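Local atomic coordinates of LYND (Lyngbya aestuarii, PDB entry 4V1T), a protein that probably catalyses the ATP-dependent, magnesium-requiring cyclodehydration of residues such as cysteine in a precursor peptide, turning them into azoline rings. Residues A85-S90 / V105-L110; A94-L99 / E263-I268; R323-L328 / H504-T509; V555-Y560 / G747-V752; L597-G602 / V754-L759. All coordinates share one frame; numbering follows the deposited sequence.

Contact 1: A85-S90 / V105-L110; sequences APELSS and VAAEAL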
# COMPACT_ATOMS: atom_id res chain seq x y z
N ALA B 85 29.32 29.00 0.46
CA ALA B 85 29.38 29.47 1.85
C ALA B 85 30.68 29.03 2.49
O ALA B 85 30.81 27.85 2.84
CB ALA B 85 28.19 28.95 2.64
N PRO B 86 31.64 29.95 2.65
CA PRO B 86 32.97 29.57 3.15
C PRO B 86 32.95 28.88 4.50
O PRO B 86 33.81 28.05 4.77
CB PRO B 86 33.70 30.92 3.27
CG PRO B 86 32.99 31.83 2.33
CD PRO B 86 31.56 31.39 2.34
N GLU B 87 31.97 29.20 5.33
CA GLU B 87 31.92 28.70 6.70
C GLU B 87 31.37 27.29 6.80
O GLU B 87 31.33 26.72 7.89
CB GLU B 87 31.11 29.64 7.60
CG GLU B 87 29.72 29.98 7.09
CD GLU B 87 29.71 31.22 6.23
OE1 GLU B 87 29.87 32.34 6.77
OE2 GLU B 87 29.55 31.09 5.00
N LEU B 88 30.96 26.72 5.68
CA LEU B 88 30.43 25.35 5.66
C LEU B 88 31.39 24.40 4.96
O LEU B 88 31.98 24.75 3.95
CB LEU B 88 29.08 25.31 4.94
CG LEU B 88 27.92 26.07 5.55
CD1 LEU B 88 26.72 25.98 4.63
CD2 LEU B 88 27.58 25.55 6.94
N SER B 89 31.53 23.20 5.50
CA SER B 89 32.27 22.15 4.82
C SER B 89 31.56 21.79 3.51
O SER B 89 30.38 22.07 3.34
CB SER B 89 32.40 20.91 5.70
OG SER B 89 31.16 20.22 5.78
N SER B 90 32.28 21.17 2.58
CA SER B 90 31.69 20.77 1.31
C SER B 90 30.56 19.75 1.55
O SER B 90 29.56 19.76 0.84
CB SER B 90 32.75 20.19 0.38
OG SER B 90 33.45 19.13 1.00
N VAL B 105 22.57 30.69 2.59
CA VAL B 105 21.29 30.79 3.29
C VAL B 105 21.20 29.79 4.43
O VAL B 105 20.70 30.11 5.51
CB VAL B 105 20.10 30.56 2.33
CG1 VAL B 105 18.79 30.48 3.09
CG2 VAL B 105 20.04 31.68 1.29
N ALA B 106 21.68 28.57 4.19
CA ALA B 106 21.68 27.52 5.21
C ALA B 106 22.58 27.91 6.37
O ALA B 106 22.24 27.68 7.53
CB ALA B 106 22.12 26.20 4.62
N ALA B 107 23.74 28.48 6.05
CA ALA B 107 24.70 28.86 7.07
C ALA B 107 24.11 29.90 8.03
O ALA B 107 24.34 29.85 9.24
CB ALA B 107 25.96 29.41 6.42
N GLU B 108 23.33 30.83 7.48
CA GLU B 108 22.71 31.87 8.29
C GLU B 108 21.59 31.28 9.17
O GLU B 108 21.47 31.62 10.35
CB GLU B 108 22.16 32.99 7.41
CG GLU B 108 22.27 34.38 8.01
CD GLU B 108 23.69 34.91 8.02
OE1 GLU B 108 24.45 34.61 7.07
OE2 GLU B 108 24.05 35.63 8.97
N ALA B 109 20.80 30.40 8.60
CA ALA B 109 19.70 29.78 9.33
C ALA B 109 20.20 28.97 10.52
O ALA B 109 19.56 28.93 11.56
CB ALA B 109 18.90 28.90 8.41
N LEU B 110 21.35 28.34 10.35
CA LEU B 110 21.92 27.48 11.38
C LEU B 110 22.41 28.27 12.60
O LEU B 110 22.70 27.67 13.64
CB LEU B 110 23.06 26.64 10.80
CG LEU B 110 22.69 25.51 9.84
CD1 LEU B 110 23.93 24.88 9.26
CD2 LEU B 110 21.86 24.45 10.54
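Leu88 meets Ala107 and Leu110 along its length, and its atoms can be followed outward one by one. CB is not itself in contact: it stays 5.4 Å from Ala107 CB. With CG set anti to the carbonyl carbon (chi1 -64°), the next atom is carried up to the helix, and CG comes within 4.0 Å of Ala107 CB. The branches then divide. CD1 lies 3.9 Å from that methyl and 4.1 Å from the backbone N of Ala107, so it touches the main chain of Ala107 as well as its methyl. CD2 is directed along the helix and reaches Leu110 CD1 at 4.4 Å, a looser touch.

Ala107 CB is the hub. Besides Leu88 it receives Glu87 CG at 3.9 Å and, more distantly, Ala85 CB at 4.4 Å. The type I turn from Ala85 to Leu88, closed by Leu88 N to Ala85 O, gathers these three residues around one methyl. Glu87 lends its aliphatic part; its carboxylate makes a long, weak ion pair with Arg111.

Immediately afterwards Ser89 N-caps helix 90-98 through Val92 N, while Trp96 of that helix touches Ala106 and Leu110. The loop between strand 81-83 and helix 90-98 thus packs on helix 103-109. Since every pair across the contact is apolar, carbon against carbon apart from one methyl near the backbone N of Ala107, cohesion here rests on hydrophobic burial and shape fit, without directional polar bonds.

Contact 2: A94-L99 / E263-I268; sequences AFWSEL and EIAKWI
Trp96 presents the benzo rim of its indole to Ala265 and Lys266, edge first. Ala265 CB lies in the ring plane, 3.8 Å from CH2, and the backbone N of Lys266 is also at that edge, 3.7 Å from the same atom. The aliphatic arm of Lys266 runs slantwise past the indole, with CG 4.0 Å from CZ3. One indole face is taken by Phe95, whose CD2 stands 3.9 Å above the plane and over its centre, while Phe95 turns its own edge to Lys266 CG. Leu99 meets the lysine farther out, nearly at right angles, through CD1 to CD at 3.9 Å.

The short helical pieces lie 12.2 Å apart at their closest, with a signed crossing angle of -54°. That separation is wide, and the large Trp96 side chain spans it: CG sits beside the backbone N (chi1 -64°), from where the ring extends to helix 250-275.

Bent at chi3, Lys266 carries NZ back to Glu263 OE2 in a 3.0 Å salt bridge, of which the hydrogen bonds are weak. The same NZ is hydrogen-bonded to Ser296 O of the second subunit, and Glu98 OE1 to Ser188 and Ser296 of that subunit.

The chemistry is therefore split along one side chain: the lysine methylenes supply an apolar surface for three residues of helix 90-98 and its end, while the ammonium, probably kept charged by Glu263, serves the dimer interface.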
# COMPACT_ATOMS: atom_id res chain seq x y z
N ALA B 94 26.67 20.42 0.78
CA ALA B 94 26.05 19.47 -0.15
C ALA B 94 24.71 18.97 0.39
O ALA B 94 23.77 18.79 -0.36
CB ALA B 94 26.99 18.29 -0.40
N PHE B 95 24.64 18.76 1.69
CA PHE B 95 23.40 18.31 2.30
C PHE B 95 22.29 19.32 2.07
O PHE B 95 21.16 18.96 1.73
CB PHE B 95 23.59 18.06 3.80
CG PHE B 95 22.40 17.41 4.45
CD1 PHE B 95 22.28 16.03 4.49
CD2 PHE B 95 21.40 18.18 4.99
CE1 PHE B 95 21.19 15.45 5.08
CE2 PHE B 95 20.29 17.59 5.58
CZ PHE B 95 20.19 16.23 5.62
N TRP B 96 22.62 20.60 2.23
CA TRP B 96 21.65 21.66 2.12
C TRP B 96 21.32 22.02 0.68
O TRP B 96 20.18 22.34 0.36
CB TRP B 96 22.12 22.89 2.91
CG TRP B 96 22.20 22.59 4.38
CD1 TRP B 96 23.32 22.62 5.17
CD2 TRP B 96 21.14 22.15 5.23
NE1 TRP B 96 23.01 22.25 6.45
CE2 TRP B 96 21.68 21.94 6.52
CE3 TRP B 96 19.78 21.90 5.02
CZ2 TRP B 96 20.90 21.52 7.60
CZ3 TRP B 96 19.01 21.48 6.09
CH2 TRP B 96 19.57 21.29 7.37
N SER B 97 22.32 21.94 -0.20
CA SER B 97 22.08 22.24 -1.61
C SER B 97 21.22 21.15 -2.22
O SER B 97 20.45 21.41 -3.13
CB SER B 97 23.39 22.37 -2.40
OG SER B 97 24.21 21.22 -2.28
N GLU B 98 21.34 19.93 -1.70
CA GLU B 98 20.54 18.82 -2.18
C GLU B 98 19.07 18.99 -1.80
O GLU B 98 18.18 18.49 -2.48
CB GLU B 98 21.07 17.50 -1.63
CG GLU B 98 20.61 16.29 -2.42
CD GLU B 98 21.18 15.01 -1.86
OE1 GLU B 98 20.67 14.56 -0.83
OE2 GLU B 98 22.14 14.46 -2.45
N LEU B 99 18.82 19.72 -0.72
CA LEU B 99 17.46 20.06 -0.32
C LEU B 99 16.97 21.32 -1.03
O LEU B 99 15.88 21.80 -0.76
CB LEU B 99 17.40 20.24 1.20
CG LEU B 99 17.51 18.95 2.00
CD1 LEU B 99 17.75 19.25 3.47
CD2 LEU B 99 16.25 18.11 1.82
N GLU B 263 16.65 16.61 12.06
CA GLU B 263 15.31 17.14 11.80
C GLU B 263 15.13 18.53 12.42
O GLU B 263 14.35 19.35 11.92
CB GLU B 263 14.25 16.18 12.32
CG GLU B 263 14.20 14.86 11.57
CD GLU B 263 13.88 15.01 10.09
OE1 GLU B 263 13.08 15.90 9.73
OE2 GLU B 263 14.43 14.23 9.29
N ILE B 264 15.86 18.79 13.49
CA ILE B 264 15.87 20.11 14.09
C ILE B 264 16.51 21.09 13.11
O ILE B 264 15.99 22.16 12.86
CB ILE B 264 16.62 20.11 15.43
CG1 ILE B 264 15.74 19.47 16.51
CG2 ILE B 264 16.95 21.54 15.87
CD1 ILE B 264 16.51 19.02 17.75
N ALA B 265 17.65 20.69 12.56
CA ALA B 265 18.37 21.51 11.58
C ALA B 265 17.51 21.77 10.35
O ALA B 265 17.43 22.89 9.87
CB ALA B 265 19.67 20.83 11.18
N LYS B 266 16.86 20.72 9.86
CA LYS B 266 16.03 20.85 8.69
C LYS B 266 14.86 21.77 8.94
O LYS B 266 14.44 22.50 8.05
CB LYS B 266 15.54 19.47 8.23
CG LYS B 266 16.58 18.66 7.48
CD LYS B 266 15.95 17.62 6.58
CE LYS B 266 15.53 16.40 7.36
NZ LYS B 266 14.39 15.70 6.71
N TRP B 267 14.32 21.74 10.16
CA TRP B 267 13.23 22.64 10.50
C TRP B 267 13.65 24.11 10.53
O TRP B 267 12.98 24.97 9.96
CB TRP B 267 12.58 22.28 11.84
CG TRP B 267 11.61 23.32 12.24
CD1 TRP B 267 11.78 24.29 13.18
CD2 TRP B 267 10.33 23.56 11.65
NE1 TRP B 267 10.68 25.10 13.23
CE2 TRP B 267 9.77 24.67 12.30
CE3 TRP B 267 9.59 22.93 10.64
CZ2 TRP B 267 8.51 25.17 11.99
CZ3 TRP B 267 8.34 23.42 10.32
CH2 TRP B 267 7.81 24.54 10.99
N ILE B 268 14.76 24.39 11.22
CA ILE B 268 15.19 25.78 11.39
C ILE B 268 15.59 26.38 10.05
O ILE B 268 15.36 27.58 9.81
CB ILE B 268 16.36 25.93 12.40
CG1 ILE B 268 17.56 25.08 11.98
CG2 ILE B 268 15.89 25.54 13.79
CD1 ILE B 268 18.80 25.28 12.83

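Contact 3: R323-L328 / H504-T509; sequences RGFEPL and HKYLPT
The imidazole of His504 is inserted among the backbone carbonyls of Gly324, Phe325 and Glu326. Its CE1 comes 3.2 Å from Gly324 O, and Glu326 O lies 3.3 Å from both CE1 and NE2 of the histidine. The latter oxygen sits at the ring edge near its plane, whereas Gly324 O approaches obliquely. The backbone N of Pro327 is at the edge too, 3.8 Å from NE2. The conformation explains the fit: a first torsion of -75° turns CG away from the histidine's own carbonyl carbon and directs the imidazole toward residues 324-327, where the chain leaves helix 319-324.

Two residues along the strand, and so on its same side, Tyr506 has a similar first torsion (chi1 -70°). Its hydroxyl end meets Phe325, with OH 3.6 Å from CE2 and Tyr506 CE1 4.0 Å from that same carbon. Each ring offers its edge to the other, and the two side chains cross at about a right angle; this is an edge contact and not a face-to-face stack.

Trp497 of strand 491-498 completes the surroundings, meeting His504 edge-to-face and touching Pro327 and Leu328. Strands 491-498 and 503-508, successive and antiparallel, form a beta hairpin in the antiparallel sheet of the YcaO region, against which residues 323-328 pack through His504, Tyr506 and Trp497.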
# COMPACT_ATOMS: atom_id res chain seq x y z
N ARG B 323 -23.71 23.15 15.60
CA ARG B 323 -24.17 22.43 14.41
C ARG B 323 -25.39 21.54 14.68
O ARG B 323 -26.23 21.35 13.81
CB ARG B 323 -23.04 21.58 13.85
CG ARG B 323 -23.38 20.88 12.54
CD ARG B 323 -22.27 19.93 12.14
NE ARG B 323 -22.39 18.64 12.82
CZ ARG B 323 -21.44 17.72 12.85
NH1 ARG B 323 -20.27 17.93 12.26
NH2 ARG B 323 -21.65 16.58 13.49
N GLY B 324 -25.47 21.00 15.89
CA GLY B 324 -26.59 20.12 16.25
C GLY B 324 -27.95 20.80 16.16
O GLY B 324 -28.93 20.18 15.76
N PHE B 325 -28.00 22.07 16.54
CA PHE B 325 -29.25 22.82 16.54
C PHE B 325 -29.49 23.55 15.22
O PHE B 325 -30.46 24.29 15.09
CB PHE B 325 -29.27 23.80 17.71
CG PHE B 325 -29.34 23.14 19.05
CD1 PHE B 325 -28.19 22.70 19.67
CD2 PHE B 325 -30.56 22.93 19.66
CE1 PHE B 325 -28.25 22.08 20.90
CE2 PHE B 325 -30.62 22.31 20.90
CZ PHE B 325 -29.47 21.88 21.52
N GLU B 326 -28.61 23.34 14.24
CA GLU B 326 -28.81 23.87 12.90
C GLU B 326 -29.55 22.83 12.06
O GLU B 326 -29.41 21.63 12.29
CB GLU B 326 -27.46 24.20 12.26
CG GLU B 326 -26.73 25.36 12.92
CD GLU B 326 -25.35 25.60 12.32
OE1 GLU B 326 -24.83 24.70 11.61
OE2 GLU B 326 -24.79 26.69 12.57
N PRO B 327 -30.38 23.28 11.11
CA PRO B 327 -31.10 22.30 10.28
C PRO B 327 -30.17 21.50 9.37
O PRO B 327 -29.00 21.85 9.22
CB PRO B 327 -32.06 23.16 9.47
CG PRO B 327 -31.44 24.52 9.46
CD PRO B 327 -30.75 24.66 10.77
N LEU B 328 -30.70 20.44 8.75
CA LEU B 328 -29.90 19.53 7.93
C LEU B 328 -29.93 19.89 6.44
O LEU B 328 -30.98 19.87 5.81
CB LEU B 328 -30.39 18.10 8.10
CG LEU B 328 -29.33 17.05 8.42
CD1 LEU B 328 -28.70 17.31 9.78
CD2 LEU B 328 -29.97 15.67 8.38
N HIS B 504 -36.60 19.75 14.30
CA HIS B 504 -35.80 19.13 15.34
C HIS B 504 -36.67 18.44 16.37
O HIS B 504 -37.61 19.02 16.88
CB HIS B 504 -34.90 20.16 16.03
CG HIS B 504 -33.72 20.58 15.22
ND1 HIS B 504 -32.65 19.74 14.97
CD2 HIS B 504 -33.42 21.75 14.61
CE1 HIS B 504 -31.76 20.38 14.25
NE2 HIS B 504 -32.20 21.60 14.01
N LYS B 505 -36.35 17.18 16.66
CA LYS B 505 -36.91 16.47 17.80
C LYS B 505 -35.79 16.26 18.82
O LYS B 505 -34.68 16.77 18.63
CB LYS B 505 -37.51 15.14 17.37
CG LYS B 505 -38.65 15.25 16.35
CD LYS B 505 -39.82 16.05 16.88
CE LYS B 505 -41.05 15.89 15.99
NZ LYS B 505 -41.93 14.78 16.46
N TYR B 506 -36.09 15.53 19.89
CA TYR B 506 -35.11 15.31 20.95
C TYR B 506 -35.14 13.88 21.49
O TYR B 506 -36.21 13.35 21.83
CB TYR B 506 -35.35 16.27 22.11
CG TYR B 506 -35.01 17.70 21.79
CD1 TYR B 506 -33.70 18.16 21.89
CD2 TYR B 506 -35.99 18.58 21.38
CE1 TYR B 506 -33.39 19.48 21.60
CE2 TYR B 506 -35.69 19.90 21.08
CZ TYR B 506 -34.39 20.34 21.18
OH TYR B 506 -34.11 21.65 20.88
N LEU B 507 -33.96 13.27 21.55
CA LEU B 507 -33.77 11.99 22.22
C LEU B 507 -32.78 12.19 23.35
O LEU B 507 -31.95 13.10 23.30
CB LEU B 507 -33.23 10.93 21.25
CG LEU B 507 -34.25 10.24 20.35
CD1 LEU B 507 -34.47 11.05 19.10
CD2 LEU B 507 -33.79 8.85 19.98
N PRO B 508 -32.85 11.31 24.38
CA PRO B 508 -31.80 11.39 25.41
C PRO B 508 -30.41 11.18 24.79
O PRO B 508 -30.25 10.33 23.92
CB PRO B 508 -32.18 10.27 26.40
CG PRO B 508 -33.20 9.43 25.70
CD PRO B 508 -33.87 10.30 24.69
N THR B 509 -29.44 11.96 25.24
CA THR B 509 -28.08 11.88 24.74
C THR B 509 -27.53 10.47 24.90
O THR B 509 -26.70 10.02 24.11
CB THR B 509 -27.17 12.90 25.46
OG1 THR B 509 -27.74 14.22 25.35
CG2 THR B 509 -25.79 12.93 24.86

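Contact 4: V555-Y560 / G747-V752; sequences VALWWY and GRLYDV
Helical segments 555-560 and 748-752 cross at a signed angle of -77° with axes 9.3 Å apart, and the CA atoms of Leu557 and Leu749 approach to 5.5 Å. This is near-perpendicular helix packing, in which the first turn of helix 748-755, with Gly747 at its N-cap position, sits on the C-terminal part of the long helix 538-561 of the YcaO region.

Leu557 and Leu749 bury the most surface in this contact. Leu557 divides its branches: the Leu557 and Val752 side chains cross at about a right angle, CD1 reaching CG1 at 3.5 Å, whereas CD2 is laid on the backbone of the other helix, 3.3 Å from Arg748 O. Leu749 has a different first torsion. Its CG is anti to the backbone N (chi1 -174°), which brings CD1 to 3.5 Å from Ala556 O. The same methyl also lies 4.1 Å from Ala556 CB and 4.1 Å from Tyr560 CB, so it occupies the groove between residues one turn apart. Each leucine therefore packs on main chain as well as on side chains.

Polar ties come from outside: Asn561 ND2 donates to both Leu557 O and Leu749 O, bridging the helices. Tyr560 OH is bonded to Phe740 O. Arg748 forms salt bridges through NH2 with Asp553 and Asp600, which hold its guanidinium at the helix start. Val752 CG2 stands over the centre of that flat group, 3.7 Å above its plane.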
# COMPACT_ATOMS: atom_id res chain seq x y z
N VAL B 555 -35.04 -9.09 10.58
CA VAL B 555 -34.45 -10.22 11.28
C VAL B 555 -35.24 -10.49 12.56
O VAL B 555 -35.57 -11.63 12.87
CB VAL B 555 -32.96 -10.00 11.61
CG1 VAL B 555 -32.43 -11.08 12.54
CG2 VAL B 555 -32.13 -9.98 10.33
N ALA B 556 -35.54 -9.42 13.29
CA ALA B 556 -36.26 -9.55 14.57
C ALA B 556 -37.58 -10.28 14.38
O ALA B 556 -37.91 -11.19 15.13
CB ALA B 556 -36.49 -8.18 15.19
N LEU B 557 -38.34 -9.86 13.37
CA LEU B 557 -39.64 -10.47 13.08
C LEU B 557 -39.48 -11.95 12.83
O LEU B 557 -40.19 -12.78 13.41
CB LEU B 557 -40.28 -9.80 11.86
CG LEU B 557 -40.68 -8.32 12.01
CD1 LEU B 557 -41.36 -7.83 10.74
CD2 LEU B 557 -41.57 -8.08 13.21
N TRP B 558 -38.54 -12.29 11.95
CA TRP B 558 -38.31 -13.67 11.57
C TRP B 558 -37.80 -14.51 12.73
O TRP B 558 -38.34 -15.59 13.02
CB TRP B 558 -37.30 -13.73 10.42
CG TRP B 558 -36.59 -15.05 10.26
CD1 TRP B 558 -37.15 -16.25 9.94
CD2 TRP B 558 -35.19 -15.28 10.41
NE1 TRP B 558 -36.17 -17.22 9.89
CE2 TRP B 558 -34.96 -16.65 10.16
CE3 TRP B 558 -34.10 -14.45 10.71
CZ2 TRP B 558 -33.69 -17.21 10.23
CZ3 TRP B 558 -32.84 -15.02 10.77
CH2 TRP B 558 -32.64 -16.38 10.53
N TRP B 559 -36.78 -14.01 13.41
CA TRP B 559 -36.09 -14.77 14.44
C TRP B 559 -36.95 -15.07 15.67
O TRP B 559 -36.99 -16.20 16.16
CB TRP B 559 -34.83 -14.03 14.88
CG TRP B 559 -34.05 -14.76 15.91
CD1 TRP B 559 -34.15 -14.62 17.27
CD2 TRP B 559 -33.04 -15.74 15.69
NE1 TRP B 559 -33.27 -15.46 17.90
CE2 TRP B 559 -32.58 -16.16 16.95
CE3 TRP B 559 -32.49 -16.32 14.54
CZ2 TRP B 559 -31.59 -17.12 17.09
CZ3 TRP B 559 -31.51 -17.27 14.68
CH2 TRP B 559 -31.07 -17.67 15.95
N TYR B 560 -37.62 -14.05 16.19
CA TYR B 560 -38.30 -14.18 17.47
C TYR B 560 -39.70 -14.76 17.34
O TYR B 560 -40.21 -15.36 18.28
CB TYR B 560 -38.33 -12.83 18.19
CG TYR B 560 -36.95 -12.42 18.63
CD1 TYR B 560 -36.33 -13.03 19.74
CD2 TYR B 560 -36.22 -11.48 17.91
CE1 TYR B 560 -35.05 -12.67 20.11
CE2 TYR B 560 -34.94 -11.12 18.29
CZ TYR B 560 -34.36 -11.72 19.38
OH TYR B 560 -33.08 -11.35 19.73
N GLY B 747 -45.72 -3.90 19.93
CA GLY B 747 -45.53 -3.19 18.67
C GLY B 747 -45.32 -4.10 17.47
O GLY B 747 -45.96 -5.14 17.32
N ARG B 748 -44.42 -3.68 16.60
CA ARG B 748 -44.20 -4.33 15.32
C ARG B 748 -43.80 -5.80 15.44
O ARG B 748 -44.16 -6.62 14.58
CB ARG B 748 -43.11 -3.57 14.54
CG ARG B 748 -43.51 -2.17 14.08
CD ARG B 748 -42.38 -1.48 13.34
NE ARG B 748 -41.83 -2.33 12.28
CZ ARG B 748 -42.32 -2.42 11.05
NH1 ARG B 748 -43.39 -1.72 10.69
NH2 ARG B 748 -41.73 -3.21 10.17
N LEU B 749 -43.04 -6.14 16.48
CA LEU B 749 -42.57 -7.50 16.67
C LEU B 749 -43.73 -8.50 16.67
O LEU B 749 -43.63 -9.59 16.11
CB LEU B 749 -41.77 -7.61 17.96
CG LEU B 749 -41.08 -8.95 18.22
CD1 LEU B 749 -39.96 -9.21 17.20
CD2 LEU B 749 -40.53 -9.00 19.63
N TYR B 750 -44.83 -8.10 17.29
CA TYR B 750 -46.02 -8.94 17.39
C TYR B 750 -46.96 -8.72 16.21
O TYR B 750 -47.55 -9.67 15.69
CB TYR B 750 -46.76 -8.66 18.71
CG TYR B 750 -45.92 -8.89 19.96
CD1 TYR B 750 -45.87 -10.13 20.57
CD2 TYR B 750 -45.15 -7.87 20.51
CE1 TYR B 750 -45.10 -10.35 21.70
CE2 TYR B 750 -44.37 -8.08 21.64
CZ TYR B 750 -44.34 -9.32 22.22
OH TYR B 750 -43.57 -9.53 23.33
N ASP B 751 -47.09 -7.46 15.78
CA ASP B 751 -48.16 -7.05 14.87
C ASP B 751 -47.87 -7.30 13.39
O ASP B 751 -48.76 -7.72 12.64
CB ASP B 751 -48.47 -5.57 15.07
CG ASP B 751 -48.96 -5.25 16.48
OD1 ASP B 751 -48.86 -6.12 17.36
OD2 ASP B 751 -49.45 -4.12 16.70
N VAL B 752 -46.65 -7.02 12.94
CA VAL B 752 -46.35 -7.07 11.51
C VAL B 752 -46.66 -8.44 10.90
O VAL B 752 -47.29 -8.51 9.84
CB VAL B 752 -44.89 -6.68 11.21
CG1 VAL B 752 -44.57 -6.85 9.72
CG2 VAL B 752 -44.64 -5.24 11.63

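Contact 5: L597-G602 / V754-L759; sequences LTADLG and VKLGWL
Gly602 N donates to Ala599 O at 3.0 Å, closing the type I turn whose first residue, Ala599, meets Leu756 and Trp758. Trp758 follows the Schellman motif that ends helix 748-755, where Gly757 has positive phi (81°). A turn is thus set against a helix C-terminus. Just before the turn, Thr598 O comes close to the Trp758 benzo ring without a bond, 3.3 Å from both CZ2 and CH2, at the ring edge near its plane.

Ala599 CB touches both side chains, 4.0 Å from each of Trp758 CH2 and Leu756 CD1. In Leu756, CG lies beside the backbone N (chi1 -61°), an arrangement that lays the leucine over one face of the indole, offset toward its rim, and spreads its methyls over the turn. CD1 reaches Asp600 N at 3.6 Å, and CD2 reaches Asp600 CB at 4.0 Å. The carboxylate of Asp600 is engaged elsewhere, by Arg748.

The indole has a further partner in Arg565, with which it makes a cation-pi contact, and Leu557 of helix 538-561 also packs on Ala599. Of the two leucine methyls, it is Leu756 CD1 that stands over the Trp758 ring, 3.6 Å above the plane.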
# COMPACT_ATOMS: atom_id res chain seq x y z
N LEU B 597 -36.56 -11.98 4.04
CA LEU B 597 -37.03 -11.34 5.27
C LEU B 597 -37.84 -10.07 4.97
O LEU B 597 -38.21 -9.31 5.88
CB LEU B 597 -35.84 -11.00 6.16
CG LEU B 597 -35.44 -11.98 7.26
CD1 LEU B 597 -35.58 -13.43 6.82
CD2 LEU B 597 -34.02 -11.70 7.71
N THR B 598 -38.11 -9.84 3.68
CA THR B 598 -38.84 -8.65 3.26
C THR B 598 -40.20 -8.56 3.95
O THR B 598 -41.04 -9.43 3.78
CB THR B 598 -39.03 -8.65 1.73
OG1 THR B 598 -37.79 -8.97 1.09
CG2 THR B 598 -39.52 -7.28 1.25
N ALA B 599 -40.39 -7.50 4.73
CA ALA B 599 -41.60 -7.34 5.54
C ALA B 599 -42.47 -6.19 5.01
O ALA B 599 -42.47 -5.92 3.82
CB ALA B 599 -41.23 -7.14 7.01
N ASP B 600 -43.21 -5.52 5.90
CA ASP B 600 -44.27 -4.60 5.49
C ASP B 600 -43.79 -3.35 4.73
O ASP B 600 -44.59 -2.68 4.08
CB ASP B 600 -45.09 -4.17 6.71
CG ASP B 600 -44.24 -3.49 7.78
OD1 ASP B 600 -43.07 -3.90 7.97
OD2 ASP B 600 -44.74 -2.54 8.42
N LEU B 601 -42.50 -3.04 4.80
CA LEU B 601 -41.98 -1.87 4.08
C LEU B 601 -41.67 -2.21 2.63
O LEU B 601 -41.55 -1.31 1.79
CB LEU B 601 -40.73 -1.33 4.78
CG LEU B 601 -40.87 -0.92 6.25
CD1 LEU B 601 -39.63 -0.17 6.71
CD2 LEU B 601 -42.11 -0.09 6.49
N GLY B 602 -41.54 -3.50 2.33
CA GLY B 602 -41.34 -3.96 0.97
C GLY B 602 -39.93 -3.76 0.45
O GLY B 602 -39.65 -4.00 -0.73
N VAL B 754 -48.86 -10.73 11.51
CA VAL B 754 -50.26 -11.01 11.25
C VAL B 754 -50.79 -10.11 10.13
O VAL B 754 -51.61 -10.52 9.32
CB VAL B 754 -51.16 -10.86 12.51
CG1 VAL B 754 -50.45 -11.44 13.73
CG2 VAL B 754 -51.56 -9.42 12.75
N LYS B 755 -50.31 -8.87 10.09
CA LYS B 755 -50.70 -7.94 9.04
C LYS B 755 -50.30 -8.48 7.66
O LYS B 755 -51.00 -8.26 6.68
CB LYS B 755 -50.05 -6.57 9.26
CG LYS B 755 -50.87 -5.59 10.07
CD LYS B 755 -50.59 -4.16 9.63
CE LYS B 755 -51.45 -3.16 10.39
NZ LYS B 755 -51.45 -1.81 9.74
N LEU B 756 -49.18 -9.19 7.61
CA LEU B 756 -48.68 -9.74 6.35
C LEU B 756 -49.23 -11.14 6.07
O LEU B 756 -49.00 -11.71 5.01
CB LEU B 756 -47.15 -9.77 6.36
CG LEU B 756 -46.48 -8.40 6.50
CD1 LEU B 756 -44.97 -8.56 6.59
CD2 LEU B 756 -46.85 -7.49 5.34
N GLY B 757 -49.96 -11.69 7.03
CA GLY B 757 -50.55 -13.01 6.88
C GLY B 757 -49.55 -14.11 7.15
O GLY B 757 -49.80 -15.27 6.80
N TRP B 758 -48.43 -13.76 7.77
CA TRP B 758 -47.40 -14.74 8.14
C TRP B 758 -47.88 -15.56 9.33
O TRP B 758 -47.50 -16.72 9.49
CB TRP B 758 -46.07 -14.05 8.45
CG TRP B 758 -45.40 -13.46 7.23
CD1 TRP B 758 -45.75 -13.65 5.93
CD2 TRP B 758 -44.25 -12.60 7.21
NE1 TRP B 758 -44.90 -12.97 5.10
CE2 TRP B 758 -43.97 -12.31 5.87
CE3 TRP B 758 -43.44 -12.05 8.21
CZ2 TRP B 758 -42.91 -11.49 5.49
CZ3 TRP B 758 -42.38 -11.23 7.83
CH2 TRP B 758 -42.13 -10.97 6.48
N LEU B 759 -48.70 -14.94 10.18
CA LEU B 759 -49.36 -15.65 11.28
C LEU B 759 -50.84 -15.31 11.26
O LEU B 759 -51.24 -14.24 10.83
CB LEU B 759 -48.74 -15.27 12.63
CG LEU B 759 -47.27 -15.62 12.87
CD1 LEU B 759 -46.83 -15.12 14.23
CD2 LEU B 759 -47.03 -17.12 12.75

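Contacts 1, 2 and 4 are mostly buried, whereas contacts 3 and 5 lie nearer the surface. Trp96 of contact 2 also touches Ala106 and Leu110 of contact 1, so one indole joins helices 90-98, 103-109 and 250-275. Contacts 4 and 5 both use helix 748-755 and are linked by the 2.7 Å salt bridge from Arg748 NH2 to Asp600 OD1. These two pairs stand on opposite sides of the chain's centre, centres about 68 to 81 Å apart. Contact 4 is packed by aliphatic branches, contact 2 by an indole edge and lysine methylenes; in contacts 3 and 5 an aromatic ring edge meets a backbone carbonyl, Glu326 O and Thr598 O. Contact 2 also reaches the second subunit, while no other chain touches contacts 3, 4 and 5.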